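Side-chain contacts in 3,4-dihydroxy-2-butanone 4-phosphate synthase (Acinetobacter baumannii, PDB 6MNZ), which probably catalyses the conversion of D-ribulose 5-phosphate to formate and 3,4-dihydroxy-2-butanone 4-phosphate in riboflavin biosynthesis: residues A237-E242 and R335-E340; L195-M200 and S355-E360; A11-G16 and C148-L153; V137-G142 and N231-L236; M18-D23 and I180-H185. All blocks are in the same frame, centred on the assembly; numbering follows the deposited sequence.

Contact 1: A237-E242 and R335-E340; sequences ALVKGE and RDLGVE
L337, which meets A237 and V239, follows an aspartate gripped at a single atom by two groups: OD2 of D336 is hydrogen-bonded to OH of Y226 and forms a salt bridge with NH1 of R208. These partners lie on strands 220-228 and 206-215, so the last turn of helix 320-336 is tied to the sheet that carries A237 and V239. Between the two segments no hydrogen bond forms, and the contact is purely apolar. L337 CD1 stands 3.8 Å from A237 CB and equally 3.8 Å from V239 CG2, touching two residues on the same face of strand 235-239. The second branch, L337 CD2, comes within 3.9 Å of V239 CG2; the two side chains slide past each other in opposite directions. V239 has CG1 anti to its own N (chi1 -179°), which leaves CG2 as the branch turned to the leucine. Directly after L337 the chain turns at G338 (phi 86°) in a Schellman motif, with G338 N bonded to R335 O at 2.8 Å. All three touching residues are buried, so the contact itself rests on methyl packing and exclusion of water, while nearby polar bonds of D336 join the same helix end to the sheet.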
# COMPACT_ATOMS: atom_id res chain seq x y z
N ALA A 237 -15.18 -16.46 -6.51
CA ALA A 237 -15.44 -17.90 -6.42
C ALA A 237 -15.61 -18.44 -7.84
O ALA A 237 -16.49 -17.98 -8.57
CB ALA A 237 -16.67 -18.18 -5.57
N LEU A 238 -14.64 -19.23 -8.28
CA LEU A 238 -14.72 -19.93 -9.56
C LEU A 238 -15.46 -21.26 -9.37
O LEU A 238 -15.03 -22.10 -8.58
CB LEU A 238 -13.33 -20.17 -10.13
CG LEU A 238 -12.67 -18.96 -10.80
CD1 LEU A 238 -12.27 -17.93 -9.77
CD2 LEU A 238 -11.47 -19.40 -11.62
N VAL A 239 -16.60 -21.40 -10.04
CA VAL A 239 -17.46 -22.57 -9.90
C VAL A 239 -17.50 -23.31 -11.23
O VAL A 239 -17.53 -22.69 -12.30
CB VAL A 239 -18.88 -22.18 -9.45
CG1 VAL A 239 -19.74 -23.42 -9.28
CG2 VAL A 239 -18.83 -21.38 -8.17
N LYS A 240 -17.44 -24.64 -11.16
CA LYS A 240 -17.75 -25.51 -12.29
C LYS A 240 -18.80 -26.51 -11.86
O LYS A 240 -18.56 -27.32 -10.96
CB LYS A 240 -16.49 -26.23 -12.79
CG LYS A 240 -16.74 -27.22 -13.93
CD LYS A 240 -17.13 -26.53 -15.23
CE LYS A 240 -17.93 -27.45 -16.14
NZ LYS A 240 -17.53 -27.31 -17.57
N GLY A 241 -19.91 -26.54 -12.58
CA GLY A 241 -21.04 -27.37 -12.22
C GLY A 241 -22.09 -26.61 -11.43
O GLY A 241 -22.20 -25.38 -11.49
N GLU A 242 -22.86 -27.37 -10.65
CA GLU A 242 -23.90 -26.82 -9.78
C GLU A 242 -23.69 -27.38 -8.38
O GLU A 242 -24.16 -28.49 -8.07
CB GLU A 242 -25.29 -27.15 -10.30
CG GLU A 242 -25.63 -26.49 -11.63
CD GLU A 242 -25.18 -27.30 -12.82
OE1 GLU A 242 -24.63 -28.41 -12.63
OE2 GLU A 242 -25.42 -26.86 -13.97
N ARG A 335 -21.45 -21.50 1.37
CA ARG A 335 -22.87 -21.60 1.68
C ARG A 335 -23.72 -20.83 0.68
O ARG A 335 -24.78 -21.30 0.26
CB ARG A 335 -23.15 -21.11 3.10
CG ARG A 335 -24.62 -21.14 3.47
CD ARG A 335 -24.82 -21.03 4.98
NE ARG A 335 -24.49 -19.69 5.46
CZ ARG A 335 -23.66 -19.42 6.46
NH1 ARG A 335 -23.05 -20.40 7.13
NH2 ARG A 335 -23.44 -18.16 6.82
N ASP A 336 -23.30 -19.60 0.35
CA ASP A 336 -24.05 -18.81 -0.62
C ASP A 336 -24.13 -19.52 -1.97
O ASP A 336 -25.15 -19.42 -2.66
CB ASP A 336 -23.41 -17.44 -0.79
CG ASP A 336 -24.08 -16.61 -1.87
OD1 ASP A 336 -25.15 -16.04 -1.59
OD2 ASP A 336 -23.52 -16.50 -2.98
N LEU A 337 -23.10 -20.29 -2.33
CA LEU A 337 -23.14 -21.10 -3.53
C LEU A 337 -23.94 -22.39 -3.35
O LEU A 337 -24.20 -23.07 -4.35
CB LEU A 337 -21.71 -21.45 -3.96
CG LEU A 337 -20.84 -20.25 -4.36
CD1 LEU A 337 -19.37 -20.64 -4.44
CD2 LEU A 337 -21.31 -19.66 -5.68
N GLY A 338 -24.39 -22.69 -2.14
CA GLY A 338 -25.18 -23.89 -1.91
C GLY A 338 -24.37 -25.14 -1.66
O GLY A 338 -24.84 -26.24 -1.95
N VAL A 339 -23.15 -25.00 -1.15
CA VAL A 339 -22.31 -26.15 -0.82
C VAL A 339 -22.74 -26.71 0.53
O VAL A 339 -23.03 -25.97 1.47
CB VAL A 339 -20.83 -25.74 -0.82
CG1 VAL A 339 -19.95 -26.94 -0.50
CG2 VAL A 339 -20.45 -25.14 -2.16
N GLU A 340 -22.83 -28.04 0.60
CA GLU A 340 -23.24 -28.74 1.81
C GLU A 340 -22.34 -29.90 2.19
O GLU A 340 -22.28 -30.25 3.37
CB GLU A 340 -24.68 -29.26 1.68
CG GLU A 340 -25.33 -29.66 3.00
CD GLU A 340 -26.71 -30.25 2.82
OE1 GLU A 340 -27.16 -30.99 3.72
OE2 GLU A 340 -27.34 -30.01 1.77

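Contact 2: L195-M200 and S355-E360; sequences LIHYRM and SGFNLE
H197 meets S355 at the rim of its imidazole: NE2 lies 3.6 Å from S355 CB, close to the ring plane. S355 OG, also in that plane, stays 3.9 Å from H197 NE2, and no hydrogen bond crosses the contact. On the neighbouring side H197 CE1 approaches the edge of the F357 ring, 4.3 Å from its CE1. The far end of that phenyl reaches the helix backbone, with CZ 3.4 Å from M200 O and 4.3 Å from M200 CB. The imidazole swings out from the helix to S355 with CG anti to its backbone N (chi1 -175°). Further out, A331 and R335 of helix 320-336 pack on F357, while R199 ties helix 192-202 to helix 143-153 by a salt bridge to D149; its bridge to E203 is local. The arrangement is an interdomain contact, joining a helix that packs in the DHBP synthase part to a loop of the GTP cyclohydrolase II-like part of this two-domain enzyme.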
# COMPACT_ATOMS: atom_id res chain seq x y z
N LEU A 195 -13.66 -14.20 18.97
CA LEU A 195 -14.65 -13.22 18.54
C LEU A 195 -14.75 -13.15 17.02
O LEU A 195 -15.85 -12.95 16.48
CB LEU A 195 -14.31 -11.84 19.11
CG LEU A 195 -15.38 -10.77 18.93
CD1 LEU A 195 -16.66 -11.15 19.67
CD2 LEU A 195 -14.87 -9.42 19.40
N ILE A 196 -13.62 -13.25 16.32
CA ILE A 196 -13.66 -13.39 14.86
C ILE A 196 -14.63 -14.49 14.47
O ILE A 196 -15.54 -14.29 13.66
CB ILE A 196 -12.25 -13.67 14.30
CG1 ILE A 196 -11.37 -12.43 14.44
CG2 ILE A 196 -12.34 -14.08 12.84
CD1 ILE A 196 -9.91 -12.68 14.18
N HIS A 197 -14.41 -15.69 15.01
CA HIS A 197 -15.21 -16.84 14.60
C HIS A 197 -16.67 -16.68 14.98
O HIS A 197 -17.55 -17.03 14.19
CB HIS A 197 -14.63 -18.11 15.22
CG HIS A 197 -15.31 -19.37 14.77
ND1 HIS A 197 -15.28 -19.79 13.46
CD2 HIS A 197 -16.01 -20.30 15.46
CE1 HIS A 197 -15.97 -20.92 13.35
NE2 HIS A 197 -16.39 -21.26 14.56
N TYR A 198 -16.95 -16.02 16.10
CA TYR A 198 -18.33 -15.75 16.47
C TYR A 198 -19.01 -14.88 15.42
O TYR A 198 -20.10 -15.21 14.93
CB TYR A 198 -18.39 -15.08 17.84
CG TYR A 198 -19.79 -14.78 18.31
CD1 TYR A 198 -20.48 -15.69 19.11
CD2 TYR A 198 -20.41 -13.58 18.01
CE1 TYR A 198 -21.78 -15.45 19.50
CE2 TYR A 198 -21.71 -13.33 18.40
CZ TYR A 198 -22.39 -14.28 19.13
OH TYR A 198 -23.70 -14.05 19.50
N ARG A 199 -18.39 -13.75 15.07
CA ARG A 199 -18.97 -12.86 14.07
C ARG A 199 -19.20 -13.58 12.75
O ARG A 199 -20.19 -13.32 12.06
CB ARG A 199 -18.06 -11.65 13.87
CG ARG A 199 -18.00 -10.70 15.06
CD ARG A 199 -17.53 -9.31 14.64
NE ARG A 199 -18.42 -8.71 13.65
CZ ARG A 199 -18.21 -7.53 13.07
NH1 ARG A 199 -17.12 -6.83 13.36
NH2 ARG A 199 -19.02 -7.12 12.11
N MET A 200 -18.26 -14.44 12.36
CA MET A 200 -18.41 -15.18 11.11
C MET A 200 -19.54 -16.20 11.18
O MET A 200 -20.09 -16.56 10.14
CB MET A 200 -17.10 -15.88 10.75
CG MET A 200 -15.95 -14.93 10.47
SD MET A 200 -16.27 -13.80 9.10
CE MET A 200 -14.62 -13.60 8.42
N SER A 355 -17.44 -25.42 11.72
CA SER A 355 -18.13 -25.43 13.01
C SER A 355 -19.49 -24.75 13.05
O SER A 355 -20.31 -25.09 13.91
CB SER A 355 -17.27 -24.76 14.08
OG SER A 355 -17.99 -24.69 15.30
N GLY A 356 -19.85 -24.01 12.01
CA GLY A 356 -21.03 -23.17 12.10
C GLY A 356 -21.80 -23.13 10.80
O GLY A 356 -22.97 -22.74 10.77
N PHE A 357 -21.27 -23.87 9.83
CA PHE A 357 -21.60 -23.68 8.42
C PHE A 357 -22.05 -25.05 7.92
O PHE A 357 -21.22 -25.92 7.66
CB PHE A 357 -20.40 -23.14 7.65
CG PHE A 357 -19.84 -21.86 8.23
CD1 PHE A 357 -19.05 -21.90 9.36
CD2 PHE A 357 -20.04 -20.65 7.59
CE1 PHE A 357 -18.55 -20.73 9.92
CE2 PHE A 357 -19.46 -19.49 8.09
CZ PHE A 357 -18.72 -19.53 9.25
N ASN A 358 -23.36 -25.22 7.74
CA ASN A 358 -23.81 -26.18 6.75
C ASN A 358 -23.32 -27.59 7.04
O ASN A 358 -22.61 -28.14 6.19
CB ASN A 358 -23.35 -25.81 5.33
CG ASN A 358 -24.16 -24.68 4.72
OD1 ASN A 358 -23.66 -23.96 3.87
ND2 ASN A 358 -25.47 -24.69 4.97
N LEU A 359 -23.99 -28.32 7.92
CA LEU A 359 -23.41 -29.33 8.80
C LEU A 359 -22.14 -30.00 8.27
O LEU A 359 -21.33 -29.31 7.65
CB LEU A 359 -24.45 -30.45 8.95
CG LEU A 359 -24.71 -30.95 7.51
CD1 LEU A 359 -23.82 -32.13 7.07
CD2 LEU A 359 -26.17 -31.28 7.25
N GLU A 360 -21.73 -31.09 8.91
CA GLU A 360 -20.32 -31.46 9.00
C GLU A 360 -19.78 -31.76 7.61
O GLU A 360 -20.17 -32.76 7.00
CB GLU A 360 -20.16 -32.69 9.90
CG GLU A 360 -18.89 -33.52 9.67
CD GLU A 360 -18.88 -34.81 10.48
OE1 GLU A 360 -19.85 -35.05 11.23
OE2 GLU A 360 -18.02 -35.68 10.21

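Contact 3: A11-G16 and C148-L153; sequences ADIRAG and CDLARL
Where I13 packs against L150 and A151 no ring takes part, and the flat groups nearby, the carboxylate of D149 and the guanidinium of R152, pair with each other along their own helix: D149 OD1 and R152 NH1 form a salt bridge of 2.8 Å. The contact proper is made by the fork of I13. Its CG1 lies 3.7 Å from L150 CD2 and 4.0 Å from L150 CG, while CG2 comes to 3.9 Å from A151 CA. With CG1 anti to the carbonyl carbon (chi1 -69°), the two branches are directed at two successive residues of the opposing helix. Helices 6-15 and 143-153 pack side by side on strand 19-22 of a mixed sheet, an alpha/beta arrangement: V19 touches both I13 and L150, and L21 also touches L150. The CA atoms of I13 and A151 are 6.4 Å apart, a close approach consistent with alanine's small side chain. I13 and L150 cross at about a right angle, and L150 CD2 also touches I13 CD1, at 4.1 Å.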
# COMPACT_ATOMS: atom_id res chain seq x y z
N ALA A 11 -22.19 -10.43 27.20
CA ALA A 11 -23.21 -10.17 28.21
C ALA A 11 -22.65 -9.34 29.36
O ALA A 11 -23.35 -8.47 29.90
CB ALA A 11 -23.77 -11.49 28.73
N ASP A 12 -21.40 -9.58 29.74
CA ASP A 12 -20.78 -8.79 30.79
C ASP A 12 -20.56 -7.35 30.34
O ASP A 12 -20.81 -6.41 31.11
CB ASP A 12 -19.46 -9.42 31.22
CG ASP A 12 -19.64 -10.50 32.26
OD1 ASP A 12 -18.66 -10.82 32.96
OD2 ASP A 12 -20.80 -10.94 32.46
N ILE A 13 -20.22 -7.15 29.07
CA ILE A 13 -20.09 -5.80 28.54
C ILE A 13 -21.43 -5.09 28.60
O ILE A 13 -21.53 -3.95 29.07
CB ILE A 13 -19.53 -5.85 27.10
CG1 ILE A 13 -18.07 -6.30 27.11
CG2 ILE A 13 -19.67 -4.49 26.43
CD1 ILE A 13 -17.10 -5.28 27.70
N ARG A 14 -22.51 -5.79 28.23
CA ARG A 14 -23.85 -5.24 28.41
C ARG A 14 -24.11 -4.88 29.87
O ARG A 14 -24.77 -3.88 30.16
CB ARG A 14 -24.89 -6.25 27.91
CG ARG A 14 -26.28 -6.06 28.48
CD ARG A 14 -27.33 -6.67 27.56
NE ARG A 14 -27.62 -5.81 26.42
CZ ARG A 14 -28.55 -4.86 26.40
NH1 ARG A 14 -29.38 -4.71 27.43
NH2 ARG A 14 -28.66 -4.06 25.35
N ALA A 15 -23.65 -5.72 30.80
CA ALA A 15 -23.86 -5.47 32.22
C ALA A 15 -22.98 -4.36 32.77
O ALA A 15 -23.19 -3.94 33.91
CB ALA A 15 -23.62 -6.75 33.01
N GLY A 16 -21.99 -3.88 32.01
CA GLY A 16 -21.11 -2.84 32.49
C GLY A 16 -19.89 -3.32 33.25
O GLY A 16 -19.22 -2.50 33.89
N CYS A 148 -14.44 -2.33 20.22
CA CYS A 148 -15.61 -1.75 19.57
C CYS A 148 -16.64 -2.83 19.23
O CYS A 148 -17.82 -2.71 19.57
CB CYS A 148 -15.19 -1.00 18.31
SG CYS A 148 -14.26 0.52 18.64
N ASP A 149 -16.21 -3.85 18.48
CA ASP A 149 -17.15 -4.88 18.04
C ASP A 149 -17.81 -5.58 19.22
O ASP A 149 -19.03 -5.81 19.21
CB ASP A 149 -16.44 -5.89 17.15
CG ASP A 149 -16.01 -5.30 15.82
OD1 ASP A 149 -16.61 -4.29 15.40
OD2 ASP A 149 -15.08 -5.85 15.21
N LEU A 150 -17.07 -5.76 20.31
CA LEU A 150 -17.65 -6.36 21.51
C LEU A 150 -18.74 -5.46 22.09
O LEU A 150 -19.85 -5.91 22.37
CB LEU A 150 -16.56 -6.62 22.55
CG LEU A 150 -16.85 -7.75 23.54
CD1 LEU A 150 -16.90 -9.09 22.83
CD2 LEU A 150 -15.80 -7.76 24.64
N ALA A 151 -18.44 -4.17 22.24
CA ALA A 151 -19.45 -3.24 22.74
C ALA A 151 -20.64 -3.17 21.80
O ALA A 151 -21.79 -3.03 22.25
CB ALA A 151 -18.83 -1.85 22.92
N ARG A 152 -20.40 -3.26 20.49
CA ARG A 152 -21.49 -3.27 19.53
C ARG A 152 -22.41 -4.47 19.76
O ARG A 152 -23.64 -4.32 19.77
CB ARG A 152 -20.93 -3.29 18.11
CG ARG A 152 -21.97 -3.51 17.03
CD ARG A 152 -21.33 -3.47 15.65
NE ARG A 152 -20.91 -2.12 15.29
CZ ARG A 152 -19.65 -1.70 15.27
NH1 ARG A 152 -18.66 -2.48 15.71
NH2 ARG A 152 -19.37 -0.46 14.87
N LEU A 153 -21.83 -5.63 20.07
CA LEU A 153 -22.64 -6.84 20.22
C LEU A 153 -23.51 -6.80 21.47
O LEU A 153 -24.56 -7.44 21.50
CB LEU A 153 -21.73 -8.07 20.26
CG LEU A 153 -21.11 -8.48 18.93
CD1 LEU A 153 -20.05 -9.55 19.15
CD2 LEU A 153 -22.17 -8.97 17.96

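Contact 4: V137-G142 and N231-L236; sequences VLHRAG and NPDIHL
H139 meets P232 and D233 in the middle of a segment that begins with V137, whose side chain packs on helix 192-202. L138 comes next, and its CB sits 3.6 Å above the plane of the following imidazole, over its centre. P232 CD lies over the opposite face of H139, a CH-pi arrangement, though its modelled closeness is doubtful. The ring lies between L138 CB and the proline, and NE2 is held by a hydrogen bond to I229 O. H139 has CG anti to its carbonyl carbon (chi1 -48°), which directs the imidazole at the other segment. D233 OD2 lies 3.7 Å from H139 CE1 and 4.3 Å from H139 ND1, where a weak electrostatic influence is possible. Beyond the touching residues, R140 forms salt bridges with E145 and a bound sulfate. A141 is the centre of an inverse gamma turn, and G142 is at the N-cap of helix 143-153. R140, A141 and G142 belong to the predicted D-ribulose 5-phosphate site, consistent with a substrate-binding loop, backed at H139 by the GTP cyclohydrolase II-like part.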
# COMPACT_ATOMS: atom_id res chain seq x y z
N VAL A 137 -13.23 -6.33 13.68
CA VAL A 137 -12.34 -7.46 13.91
C VAL A 137 -12.35 -8.38 12.69
O VAL A 137 -11.62 -9.37 12.64
CB VAL A 137 -12.75 -8.21 15.19
CG1 VAL A 137 -11.94 -9.47 15.37
CG2 VAL A 137 -12.57 -7.32 16.40
N LEU A 138 -13.13 -8.02 11.66
CA LEU A 138 -13.12 -8.81 10.44
C LEU A 138 -11.77 -8.76 9.74
O LEU A 138 -11.47 -9.65 8.93
CB LEU A 138 -14.21 -8.31 9.49
CG LEU A 138 -15.66 -8.50 9.95
CD1 LEU A 138 -16.59 -7.79 8.98
CD2 LEU A 138 -16.00 -9.97 10.07
N HIS A 139 -11.07 -7.63 9.85
CA HIS A 139 -9.89 -7.38 9.03
C HIS A 139 -8.63 -7.17 9.85
O HIS A 139 -7.64 -7.88 9.65
CB HIS A 139 -10.14 -6.15 8.14
CG HIS A 139 -11.45 -6.19 7.42
ND1 HIS A 139 -11.78 -7.19 6.53
CD2 HIS A 139 -12.57 -5.44 7.57
CE1 HIS A 139 -13.03 -7.03 6.13
NE2 HIS A 139 -13.52 -5.95 6.72
N ARG A 140 -8.65 -6.25 10.81
CA ARG A 140 -7.59 -6.12 11.80
C ARG A 140 -8.04 -6.79 13.10
O ARG A 140 -9.00 -6.34 13.73
CB ARG A 140 -7.23 -4.66 12.05
CG ARG A 140 -5.89 -4.47 12.74
CD ARG A 140 -5.69 -3.04 13.21
NE ARG A 140 -5.76 -2.94 14.67
CZ ARG A 140 -5.01 -2.12 15.41
NH1 ARG A 140 -4.27 -1.19 14.82
NH2 ARG A 140 -5.22 -2.05 16.71
N ALA A 141 -7.27 -7.77 13.55
CA ALA A 141 -7.56 -8.48 14.79
C ALA A 141 -6.83 -7.88 15.98
O ALA A 141 -6.16 -8.57 16.75
CB ALA A 141 -7.22 -9.96 14.63
N GLY A 142 -7.02 -6.57 16.19
CA GLY A 142 -6.46 -5.88 17.33
C GLY A 142 -7.47 -5.70 18.45
O GLY A 142 -8.68 -5.70 18.23
N ASN A 231 -14.79 -4.02 3.60
CA ASN A 231 -14.28 -3.83 2.25
C ASN A 231 -12.82 -3.39 2.29
O ASN A 231 -12.50 -2.26 1.89
CB ASN A 231 -15.13 -2.80 1.51
CG ASN A 231 -14.61 -2.50 0.12
OD1 ASN A 231 -14.95 -3.19 -0.84
ND2 ASN A 231 -13.64 -1.60 0.04
N PRO A 232 -11.90 -4.27 2.68
CA PRO A 232 -10.56 -4.28 2.07
C PRO A 232 -10.42 -5.17 0.85
O PRO A 232 -9.29 -5.57 0.53
CB PRO A 232 -9.67 -4.81 3.22
CG PRO A 232 -10.55 -4.89 4.44
CD PRO A 232 -11.94 -5.06 3.92
N ASP A 233 -11.52 -5.64 0.26
CA ASP A 233 -11.52 -6.90 -0.46
C ASP A 233 -12.46 -6.79 -1.65
O ASP A 233 -13.44 -6.04 -1.61
CB ASP A 233 -11.96 -8.05 0.46
CG ASP A 233 -13.15 -7.66 1.32
OD1 ASP A 233 -14.16 -7.19 0.76
OD2 ASP A 233 -13.12 -7.93 2.54
N ILE A 234 -12.16 -7.55 -2.70
CA ILE A 234 -13.18 -8.17 -3.54
C ILE A 234 -12.86 -9.66 -3.66
O ILE A 234 -11.73 -10.01 -4.03
CB ILE A 234 -13.27 -7.48 -4.91
CG1 ILE A 234 -14.36 -8.11 -5.77
CG2 ILE A 234 -11.91 -7.51 -5.59
CD1 ILE A 234 -15.75 -7.63 -5.40
N HIS A 235 -13.75 -10.50 -3.16
CA HIS A 235 -13.54 -11.94 -3.15
C HIS A 235 -14.20 -12.60 -4.36
O HIS A 235 -15.29 -12.21 -4.78
CB HIS A 235 -14.09 -12.57 -1.87
CG HIS A 235 -13.66 -11.86 -0.62
ND1 HIS A 235 -12.52 -12.20 0.07
CD2 HIS A 235 -14.29 -10.92 0.13
CE1 HIS A 235 -12.37 -11.38 1.09
NE2 HIS A 235 -13.46 -10.64 1.19
N LEU A 236 -13.58 -13.67 -4.85
CA LEU A 236 -14.06 -14.39 -6.02
C LEU A 236 -14.37 -15.83 -5.66
O LEU A 236 -13.84 -16.39 -4.69
CB LEU A 236 -13.03 -14.35 -7.15
CG LEU A 236 -12.66 -12.95 -7.65
CD1 LEU A 236 -11.48 -13.03 -8.58
CD2 LEU A 236 -13.85 -12.31 -8.35

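Contact 5: M18-D23 and I180-H185; sequences MVILMD and IFAEKH. With SO4 (sulfate ion), chain F.
Strand 19-22 and helix 175-184 come closest at I20 and A182, whose CA atoms are 7.0 Å apart. One methyl makes the whole contact: I20 CD1 lies 3.7 Å from A182 CB and 3.7 Å from F181 CD1. It approaches the phenyl at its edge, in the ring plane, and the two side chains cross at a slant. I20 reaches this far because CD1 is anti to CA (chi2 167°), which carries it off the strand to the helix. Strand 19-22 runs between strands 31-36 and 188-191 in the mixed sheet of the DHBP synthase domain, and helix 175-184 packs on this sheet through I20 and I189; L33 and I189 flank I20, and I189 also touches A182. One face of the F181 ring is taken by H185, whose CD2 sits 3.8 Å above the plane, over its centre. H185 NE2 donates a hydrogen bond to sulfate O2 (3.3 Å, 157° at the hydrogen), and the extended K184 chain brings NZ to sulfate O4 in another, of 3.1 Å. This sulfate, probably from the crystallisation liquor, is also bonded to ND1 of H51. F181 CE2 lies 3.5 Å from sulfate O2, at the end of the ring remote from I20.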
# COMPACT_ATOMS: atom_id res chain seq x y z
N MET A 18 -16.09 -5.54 33.38
CA MET A 18 -14.93 -5.67 32.52
C MET A 18 -14.81 -7.10 31.99
O MET A 18 -15.37 -8.05 32.55
CB MET A 18 -13.66 -5.28 33.27
CG MET A 18 -13.69 -3.90 33.88
SD MET A 18 -12.08 -3.38 34.50
CE MET A 18 -12.47 -1.74 35.11
N VAL A 19 -14.02 -7.24 30.92
CA VAL A 19 -13.67 -8.54 30.38
C VAL A 19 -12.26 -8.43 29.82
O VAL A 19 -11.81 -7.35 29.42
CB VAL A 19 -14.66 -9.01 29.29
CG1 VAL A 19 -16.05 -9.19 29.88
CG2 VAL A 19 -14.69 -8.03 28.13
N ILE A 20 -11.51 -9.52 29.93
CA ILE A 20 -10.14 -9.57 29.41
C ILE A 20 -10.18 -10.16 28.01
O ILE A 20 -10.87 -11.16 27.76
CB ILE A 20 -9.24 -10.41 30.33
CG1 ILE A 20 -9.14 -9.75 31.71
CG2 ILE A 20 -7.85 -10.55 29.72
CD1 ILE A 20 -8.53 -10.65 32.77
N LEU A 21 -9.49 -9.51 27.08
CA LEU A 21 -9.42 -9.94 25.69
C LEU A 21 -7.96 -10.12 25.32
O LEU A 21 -7.18 -9.16 25.40
CB LEU A 21 -10.11 -8.94 24.76
CG LEU A 21 -11.55 -9.27 24.37
CD1 LEU A 21 -12.16 -8.11 23.59
CD2 LEU A 21 -11.63 -10.55 23.56
N MET A 22 -7.61 -11.30 24.83
CA MET A 22 -6.29 -11.58 24.31
C MET A 22 -6.33 -11.55 22.79
O MET A 22 -7.27 -12.07 22.17
CB MET A 22 -5.77 -12.93 24.78
CG MET A 22 -5.63 -13.05 26.28
SD MET A 22 -4.96 -14.65 26.80
CE MET A 22 -6.46 -15.60 26.98
N ASP A 23 -5.27 -11.02 22.18
CA ASP A 23 -5.06 -11.17 20.76
C ASP A 23 -4.19 -12.40 20.49
O ASP A 23 -3.81 -13.13 21.41
CB ASP A 23 -4.42 -9.91 20.18
CG ASP A 23 -2.98 -9.74 20.61
OD1 ASP A 23 -2.63 -10.23 21.71
OD2 ASP A 23 -2.16 -9.37 19.75
N ILE A 180 -4.92 -16.50 35.45
CA ILE A 180 -4.90 -16.28 36.90
C ILE A 180 -5.60 -14.98 37.24
O ILE A 180 -6.44 -14.92 38.14
CB ILE A 180 -3.45 -16.29 37.42
CG1 ILE A 180 -2.78 -17.64 37.11
CG2 ILE A 180 -3.42 -16.01 38.91
CD1 ILE A 180 -1.28 -17.61 37.24
N PHE A 181 -5.18 -13.88 36.59
CA PHE A 181 -5.74 -12.57 36.91
C PHE A 181 -7.25 -12.56 36.70
O PHE A 181 -7.99 -11.99 37.52
CB PHE A 181 -5.07 -11.50 36.05
CG PHE A 181 -5.51 -10.11 36.36
CD1 PHE A 181 -6.57 -9.54 35.68
CD2 PHE A 181 -4.75 -9.30 37.19
CE1 PHE A 181 -6.99 -8.25 35.97
CE2 PHE A 181 -5.17 -8.03 37.52
CZ PHE A 181 -6.28 -7.49 36.88
N ALA A 182 -7.73 -13.22 35.65
CA ALA A 182 -9.16 -13.21 35.35
C ALA A 182 -9.97 -13.77 36.52
O ALA A 182 -11.03 -13.24 36.87
CB ALA A 182 -9.44 -14.01 34.08
N GLU A 183 -9.50 -14.87 37.11
CA GLU A 183 -10.26 -15.53 38.16
C GLU A 183 -10.06 -14.87 39.52
O GLU A 183 -10.92 -15.00 40.40
CB GLU A 183 -9.88 -17.01 38.24
CG GLU A 183 -10.89 -17.88 38.96
CD GLU A 183 -10.47 -18.22 40.38
OE1 GLU A 183 -9.31 -18.65 40.57
OE2 GLU A 183 -11.33 -18.19 41.28
N LYS A 184 -8.90 -14.25 39.74
CA LYS A 184 -8.67 -13.55 41.00
C LYS A 184 -9.66 -12.41 41.20
O LYS A 184 -9.99 -12.07 42.34
CB LYS A 184 -7.23 -13.03 41.04
CG LYS A 184 -6.87 -12.29 42.32
CD LYS A 184 -5.39 -11.93 42.35
CE LYS A 184 -5.01 -11.24 43.66
NZ LYS A 184 -3.62 -10.71 43.63
N HIS A 185 -10.10 -11.78 40.11
CA HIS A 185 -10.96 -10.61 40.18
C HIS A 185 -12.35 -10.86 39.60
O HIS A 185 -13.13 -9.92 39.45
CB HIS A 185 -10.30 -9.43 39.47
CG HIS A 185 -8.99 -9.01 40.06
ND1 HIS A 185 -8.87 -7.93 40.90
CD2 HIS A 185 -7.74 -9.50 39.88
CE1 HIS A 185 -7.60 -7.80 41.25
NE2 HIS A 185 -6.89 -8.72 40.62
S SO4 F . -2.54 -7.48 41.31
O1 SO4 F . -2.96 -6.13 41.68
O2 SO4 F . -3.64 -8.17 40.64
O3 SO4 F . -1.39 -7.40 40.40
O4 SO4 F . -2.16 -8.21 42.51

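Contacts 3 and 5 both lie in the DHBP synthase part, their centres 15 Å apart, and meet where V19 packs on I13 and L150; strand 19-22 follows helix 6-15 after a short turn. Contact 1 lies in the GTP cyclohydrolase II-like part, its centre about 41 Å from that of contact 5. Between these ends, contacts 2 and 4 join the two parts; their centres are 16 Å apart, they touch through I196 and V137, and along the chain their segments alternate. Contact 4 shares strand 235-239 with contact 1, which is nested within the loop closed by contact 2. Contacts 2 and 4 carry the packing across the boundary, and contact 2 touches contact 3 through L195 on L150.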